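Local structure of signal recognition particle receptor FtsY (Sulfolobus acidocaldarius, 5L3S) at residues K16-K19 and E20-N24; S223-G226 and S227-E231; N24-I27 and E28-F32. The protein acts as the receptor for the signal recognition particle, joining an N-terminal helical bundle to a P-loop nucleotide-binding domain of the SRP54 type. One frame throughout, in Å; residues are numbered along the deposited sequence.

Contact 1: residues K16-K19 and E20-N24; sequences KTIK and EDDLN
K19 and D22 grip each other where the short strand 15-17 gives way to helix 20-36, in the helical bundle domain of this SRP54-type protein. The pattern resembles one half of a capping box: a side chain of the first helical turn takes up a backbone amide just ahead of it, while the return bond comes from backbone rather than from a second side chain.

Two hydrogen bonds carry the polar part. K19 N gives its hydrogen to D22 OD2 over 2.7 Å, nearly straight at 165°, arriving on the anti side of the carboxylate and 18° out of its plane. D22 can do this because its CG stands anti to its own carbonyl carbon (chi1 -63°), which turns the short acid back toward the preceding chain. In return D22 N reaches K19 O at 3.0 Å; this bond is more bent, with the donor well above the carbonyl plane. An aspartate suits the place: it is short enough to fold back, and its negative charge would be favoured at the amino end of a helix.

Charge contributes more loosely. The K19 chain runs alongside D22, bringing its CB to 3.6 Å from D22 OD2, but its ammonium bends off, leaving K19 NZ 6.3 Å from D22 OD2. E20 points away and its OE2 forms a salt bridge with K52.

The apolar pair stands five positions apart, consistent with a hydrophobic staple. I18 and L23 are both buried and cross at about a right angle; L23 also rests on I56, V66 and V70, so branched aliphatic chains fit this face. The methyl I18 CG2 lies 3.7 Å from L23 CD2 and 3.8 Å from L23 CG.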
loop_
_atom_site.group_PDB
_atom_site.type_symbol
_atom_site.label_atom_id
_atom_site.label_comp_id
_atom_site.label_asym_id
_atom_site.label_seq_id
_atom_site.Cartn_x
_atom_site.Cartn_y
_atom_site.Cartn_z
ATOM N N LYS B 16 38.823 10.397 23.050
ATOM C CA LYS B 16 38.883 8.958 22.792
ATOM C C LYS B 16 38.615 8.639 21.326
ATOM O O LYS B 16 37.835 9.318 20.666
ATOM C CB LYS B 16 37.907 8.191 23.687
ATOM C CG LYS B 16 38.345 8.069 25.142
ATOM C CD LYS B 16 39.715 7.406 25.268
ATOM C CE LYS B 16 40.099 7.217 26.726
ATOM N NZ LYS B 16 41.515 6.781 26.894
ATOM N N THR B 17 39.274 7.604 20.822
ATOM C CA THR B 17 39.127 7.204 19.430
ATOM C C THR B 17 38.017 6.158 19.264
ATOM O O THR B 17 38.009 5.129 19.935
ATOM C CB THR B 17 40.447 6.647 18.876
ATOM O OG1 THR B 17 41.485 7.619 19.045
ATOM C CG2 THR B 17 40.309 6.309 17.401
ATOM N N ILE B 18 37.082 6.428 18.366
ATOM C CA ILE B 18 35.991 5.488 18.134
ATOM C C ILE B 18 36.474 4.247 17.395
ATOM O O ILE B 18 37.103 4.344 16.341
ATOM C CB ILE B 18 34.850 6.129 17.344
ATOM C CG1 ILE B 18 34.265 7.313 18.114
ATOM C CG2 ILE B 18 33.772 5.094 17.039
ATOM C CD1 ILE B 18 33.181 8.047 17.339
ATOM N N LYS B 19 36.179 3.083 17.968
ATOM C CA LYS B 19 36.503 1.806 17.351
ATOM C C LYS B 19 35.201 1.100 17.015
ATOM O O LYS B 19 34.152 1.471 17.539
ATOM C CB LYS B 19 37.306 0.932 18.313
ATOM C CG LYS B 19 38.520 1.615 18.920
ATOM C CD LYS B 19 39.492 2.045 17.845
ATOM C CE LYS B 19 40.688 2.789 18.455
ATOM N NZ LYS B 19 41.409 1.935 19.424
ATOM N N GLU B 20 35.276 0.077 16.165
ATOM C CA GLU B 20 34.070 -0.643 15.742
ATOM C C GLU B 20 33.276 -1.180 16.923
ATOM O O GLU B 20 32.057 -1.045 16.967
ATOM C CB GLU B 20 34.391 -1.768 14.756
ATOM C CG GLU B 20 33.127 -2.351 14.114
ATOM C CD GLU B 20 33.406 -3.443 13.099
ATOM O OE1 GLU B 20 34.564 -3.900 13.009
ATOM O OE2 GLU B 20 32.455 -3.842 12.390
ATOM N N ASP B 21 33.990 -1.750 17.888
ATOM C CA ASP B 21 33.407 -2.306 19.106
ATOM C C ASP B 21 32.560 -1.296 19.884
ATOM O O ASP B 21 31.596 -1.671 20.552
ATOM C CB ASP B 21 34.523 -2.864 19.996
ATOM C CG ASP B 21 34.014 -3.369 21.329
ATOM O OD1 ASP B 21 34.264 -2.700 22.357
ATOM O OD2 ASP B 21 33.366 -4.434 21.350
ATOM N N ASP B 22 32.919 -0.018 19.794
ATOM C CA ASP B 22 32.142 1.042 20.429
ATOM C C ASP B 22 30.768 1.208 19.766
ATOM O O ASP B 22 29.828 1.696 20.392
ATOM C CB ASP B 22 32.885 2.375 20.350
ATOM C CG ASP B 22 34.215 2.359 21.094
ATOM O OD1 ASP B 22 34.241 1.904 22.256
ATOM O OD2 ASP B 22 35.231 2.802 20.517
ATOM N N LEU B 23 30.666 0.811 18.501
ATOM C CA LEU B 23 29.498 1.145 17.671
ATOM C C LEU B 23 28.457 0.037 17.553
ATOM O O LEU B 23 27.309 0.288 17.173
ATOM C CB LEU B 23 29.954 1.527 16.262
ATOM C CG LEU B 23 30.889 2.721 16.110
ATOM C CD1 LEU B 23 31.169 3.001 14.649
ATOM C CD2 LEU B 23 30.303 3.944 16.774
ATOM N N ASN B 24 28.858 -1.189 17.865
ATOM C CA ASN B 24 28.022 -2.359 17.604
ATOM C C ASN B 24 26.600 -2.327 18.167
ATOM O O ASN B 24 25.636 -2.531 17.429
ATOM C CB ASN B 24 28.745 -3.636 18.036
ATOM C CG ASN B 24 29.915 -3.966 17.129
ATOM O OD1 ASN B 24 29.949 -3.550 15.966
ATOM N ND2 ASN B 24 30.875 -4.722 17.647
#

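Contact 2: residues S223-G226 and S227-E231; sequences SLAG and SDALE
A225 and A229 meet through their methyl groups, CB to CB at 4.0 Å, where the loop after strand 216-222 turns into helix 228-239 of the P-loop domain. Small residues fit here: each offers one methyl to a buried spot, and A229 CB also lies 3.5 Å from G226 O.

The polar side centres on that same carbonyl. A229 N donates to G226 O over 3.1 Å at 161°, from above the carbonyl plane. A water gives a second hydrogen to G226 O at 3.1 Å and weakly accepts from L230 N at 3.4 Å, bridging the loop to the first turn. G226, with psi at -137°, makes the sharp change of direction that a residue lacking a beta carbon tolerates easily.

Most side-chain hydrogen bonds lead outward. S227 OG binds an acidic side chain of the chain of another protein, and D228 OD1 a polar side chain of that chain, while D228 OD2 stays within its own helix and holds Q232. The turn seems to need little from the polar side chains, which is consistent with S227 and D228 serving the protein-protein interface, the side chain of D228 about 10 Å from a bound GNP.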
loop_
_atom_site.group_PDB
_atom_site.type_symbol
_atom_site.label_atom_id
_atom_site.label_comp_id
_atom_site.label_asym_id
_atom_site.label_seq_id
_atom_site.Cartn_x
_atom_site.Cartn_y
_atom_site.Cartn_z
ATOM N N SER B 223 2.546 5.048 1.384
ATOM C CA SER B 223 3.509 4.993 2.498
ATOM C C SER B 223 3.352 3.766 3.398
ATOM O O SER B 223 4.246 3.477 4.198
ATOM C CB SER B 223 3.466 6.260 3.345
ATOM O OG SER B 223 2.259 6.341 4.077
ATOM N N LEU B 224 2.226 3.056 3.290
ATOM C CA LEU B 224 2.064 1.795 4.032
ATOM C C LEU B 224 2.806 0.637 3.389
ATOM O O LEU B 224 3.016 -0.398 4.020
ATOM C CB LEU B 224 0.598 1.419 4.187
ATOM C CG LEU B 224 -0.143 2.095 5.334
ATOM C CD1 LEU B 224 -1.641 1.844 5.184
ATOM C CD2 LEU B 224 0.377 1.598 6.687
ATOM N N ALA B 225 3.217 0.809 2.139
ATOM C CA ALA B 225 3.916 -0.255 1.432
ATOM C C ALA B 225 5.333 -0.452 1.965
ATOM O O ALA B 225 6.023 0.513 2.301
ATOM C CB ALA B 225 3.933 0.029 -0.068
ATOM N N GLY B 226 5.764 -1.710 2.037
ATOM C CA GLY B 226 7.106 -2.034 2.498
ATOM C C GLY B 226 8.103 -1.935 1.362
ATOM O O GLY B 226 8.042 -1.005 0.552
ATOM N N SER B 227 8.997 -2.915 1.287
ATOM C CA SER B 227 10.080 -2.920 0.302
ATOM C C SER B 227 9.630 -2.824 -1.163
ATOM O O SER B 227 10.411 -2.418 -2.026
ATOM C CB SER B 227 10.961 -4.165 0.494
ATOM O OG SER B 227 10.218 -5.352 0.253
ATOM N N ASP B 228 8.386 -3.190 -1.454
ATOM C CA ASP B 228 7.927 -3.132 -2.844
ATOM C C ASP B 228 7.803 -1.712 -3.374
ATOM O O ASP B 228 7.825 -1.498 -4.586
ATOM C CB ASP B 228 6.603 -3.868 -3.069
ATOM C CG ASP B 228 6.392 -4.234 -4.532
ATOM O OD1 ASP B 228 7.231 -4.991 -5.071
ATOM O OD2 ASP B 228 5.401 -3.775 -5.146
ATOM N N ALA B 229 7.645 -0.744 -2.481
ATOM C CA ALA B 229 7.539 0.650 -2.918
ATOM C C ALA B 229 8.819 1.114 -3.644
ATOM O O ALA B 229 8.762 1.815 -4.666
ATOM C CB ALA B 229 7.209 1.557 -1.734
ATOM N N LEU B 230 9.971 0.710 -3.118
ATOM C CA LEU B 230 11.236 1.006 -3.771
ATOM C C LEU B 230 11.327 0.274 -5.109
ATOM O O LEU B 230 11.830 0.817 -6.092
ATOM C CB LEU B 230 12.434 0.661 -2.872
ATOM C CG LEU B 230 13.819 0.962 -3.462
ATOM C CD1 LEU B 230 13.961 2.458 -3.807
ATOM C CD2 LEU B 230 14.980 0.495 -2.554
ATOM N N GLU B 231 10.842 -0.960 -5.146
ATOM C CA GLU B 231 10.826 -1.712 -6.399
ATOM C C GLU B 231 9.926 -1.050 -7.450
ATOM O O GLU B 231 10.295 -0.963 -8.618
ATOM C CB GLU B 231 10.404 -3.167 -6.166
ATOM C CG GLU B 231 10.493 -4.034 -7.414
ATOM C CD GLU B 231 11.917 -4.457 -7.730
ATOM O OE1 GLU B 231 12.839 -4.117 -6.945
ATOM O OE2 GLU B 231 12.113 -5.140 -8.762
HETATM O O HOH W 1 10.715 0.554 0.155
#

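Contact 3: residues N24-I27 and E28-F32; sequences NDVI and EELRF
N24 to I27 pass their carbonyls to E28 to R31 in four successive i to i+4 hydrogen bonds of helix 20-36, tightening from 3.2 Å for E28 N to N24 O to 2.9 Å for R31 N to I27 O, just after a kink where the amides of D25 and V26 lack a bond to the turn before.

V26 and L30 lie side by side one turn apart, pointing the same way. With chi1 at 65°, V26 has CG2 opposite its backbone N and beside its carbonyl carbon, and this methyl comes within 4.1 Å of L30 CD1. The L30 chain also leans over the backbone of the preceding turn, its CG 3.3 Å from V26 O.

These residues form one of the buried faces of the SRP54-type helical bundle. V26 and L30 pack against V70 of helix 66-85, L30 against L74 as well, whereas I27 turns to L48 and L51 of helix 41-55. Branched aliphatic residues suit such faces, since they fill the space between helices and ask for no polar partner.

On another side of the helix the contacts are polar. With chi1 at -69° the E28 CG lies 3.5 Å from N24 O, and the bend at chi2 then swings the carboxylate round toward R31. One water links E28 to N24, donating to N24 O at 2.8 Å and to E28 OE2 at 2.9 Å. Three residues on, R31 meets the acid with its guanidinium edge, the carboxyl carbon of E28 lying in the guanidinium plane. The salt bridge from R31 NH2 to E28 OE2 is 3.4 Å long, and the hydrogen bonds that accompany it, two of them from NE, are weak. The R31 side chain also touches T44 and L48 of helix 41-55.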
loop_
_atom_site.group_PDB
_atom_site.type_symbol
_atom_site.label_atom_id
_atom_site.label_comp_id
_atom_site.label_asym_id
_atom_site.label_seq_id
_atom_site.Cartn_x
_atom_site.Cartn_y
_atom_site.Cartn_z
ATOM N N ASN B 24 28.858 -1.189 17.865
ATOM C CA ASN B 24 28.022 -2.359 17.604
ATOM C C ASN B 24 26.600 -2.327 18.167
ATOM O O ASN B 24 25.636 -2.531 17.429
ATOM C CB ASN B 24 28.745 -3.636 18.036
ATOM C CG ASN B 24 29.915 -3.966 17.129
ATOM O OD1 ASN B 24 29.949 -3.550 15.966
ATOM N ND2 ASN B 24 30.875 -4.722 17.647
ATOM N N ASP B 25 26.468 -2.083 19.466
ATOM C CA ASP B 25 25.152 -2.059 20.098
ATOM C C ASP B 25 24.229 -0.997 19.518
ATOM O O ASP B 25 23.059 -1.262 19.247
ATOM C CB ASP B 25 25.275 -1.847 21.605
ATOM C CG ASP B 25 25.803 -3.063 22.316
ATOM O OD1 ASP B 25 25.759 -4.157 21.715
ATOM O OD2 ASP B 25 26.254 -2.927 23.472
ATOM N N VAL B 26 24.743 0.213 19.344
ATOM C CA VAL B 26 23.894 1.294 18.862
ATOM C C VAL B 26 23.542 1.125 17.380
ATOM O O VAL B 26 22.443 1.496 16.948
ATOM C CB VAL B 26 24.509 2.689 19.152
ATOM C CG1 VAL B 26 25.808 2.883 18.388
ATOM C CG2 VAL B 26 23.508 3.786 18.816
ATOM N N ILE B 27 24.457 0.552 16.602
ATOM C CA ILE B 27 24.187 0.323 15.182
ATOM C C ILE B 27 23.026 -0.666 15.018
ATOM O O ILE B 27 22.178 -0.511 14.131
ATOM C CB ILE B 27 25.450 -0.170 14.423
ATOM C CG1 ILE B 27 26.487 0.946 14.311
ATOM C CG2 ILE B 27 25.104 -0.616 13.017
ATOM C CD1 ILE B 27 26.053 2.098 13.457
ATOM N N GLU B 28 22.972 -1.671 15.886
ATOM C CA GLU B 28 21.867 -2.619 15.832
ATOM C C GLU B 28 20.525 -2.007 16.228
ATOM O O GLU B 28 19.512 -2.278 15.579
ATOM C CB GLU B 28 22.160 -3.884 16.641
ATOM C CG GLU B 28 23.252 -4.752 16.021
ATOM C CD GLU B 28 23.001 -5.043 14.546
ATOM O OE1 GLU B 28 22.010 -5.736 14.228
ATOM O OE2 GLU B 28 23.796 -4.576 13.703
ATOM N N GLU B 29 20.499 -1.195 17.281
ATOM C CA GLU B 29 19.255 -0.506 17.636
ATOM C C GLU B 29 18.787 0.387 16.485
ATOM O O GLU B 29 17.597 0.437 16.172
ATOM C CB GLU B 29 19.416 0.326 18.908
ATOM C CG GLU B 29 19.466 -0.495 20.186
ATOM C CD GLU B 29 19.741 0.346 21.424
ATOM O OE1 GLU B 29 20.059 1.548 21.277
ATOM O OE2 GLU B 29 19.642 -0.197 22.546
ATOM N N LEU B 30 19.727 1.081 15.850
ATOM C CA LEU B 30 19.385 1.942 14.720
ATOM C C LEU B 30 18.871 1.144 13.521
ATOM O O LEU B 30 17.998 1.613 12.789
ATOM C CB LEU B 30 20.575 2.812 14.315
ATOM C CG LEU B 30 20.926 3.902 15.334
ATOM C CD1 LEU B 30 22.229 4.613 14.972
ATOM C CD2 LEU B 30 19.776 4.896 15.464
ATOM N N ARG B 31 19.419 -0.051 13.323
ATOM C CA ARG B 31 19.005 -0.889 12.214
ATOM C C ARG B 31 17.548 -1.282 12.360
ATOM O O ARG B 31 16.789 -1.232 11.399
ATOM C CB ARG B 31 19.852 -2.156 12.114
ATOM C CG ARG B 31 19.390 -3.075 10.979
ATOM C CD ARG B 31 20.045 -4.450 11.059
ATOM N NE ARG B 31 21.499 -4.353 11.170
ATOM C CZ ARG B 31 22.310 -4.016 10.171
ATOM N NH1 ARG B 31 21.812 -3.729 8.966
ATOM N NH2 ARG B 31 23.623 -3.954 10.381
ATOM N N PHE B 32 17.155 -1.661 13.567
ATOM C CA PHE B 32 15.775 -2.070 13.782
ATOM C C PHE B 32 14.790 -0.898 13.758
ATOM O O PHE B 32 13.633 -1.061 13.374
ATOM C CB PHE B 32 15.665 -2.938 15.029
ATOM C CG PHE B 32 16.380 -4.244 14.886
ATOM C CD1 PHE B 32 15.971 -5.163 13.930
ATOM C CD2 PHE B 32 17.492 -4.539 15.662
ATOM C CE1 PHE B 32 16.638 -6.361 13.770
ATOM C CE2 PHE B 32 18.158 -5.728 15.502
ATOM C CZ PHE B 32 17.733 -6.640 14.556
HETATM O O HOH W 2 26.254 -3.705 14.964
#

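Contacts 1 and 3 are consecutive stages of helix 20-36: they share N24, and their centres lie about 13 Å apart. Contact 1 lies at the entry to the helix and contact 3 continues it, and V70 of helix 66-85 receives side chains from both. Contact 2 lies in the domain that holds the nucleotide, the side chain of D228 about 10 Å from a bound GNP. Its centre is about 22 Å from that of contact 3 and about 33 Å from that of contact 1; even the nearest atoms of contacts 2 and 3 are about 13 Å apart. Contacts 2 and 3 both reach a chain of another protein, contact 3 through the ring of F32.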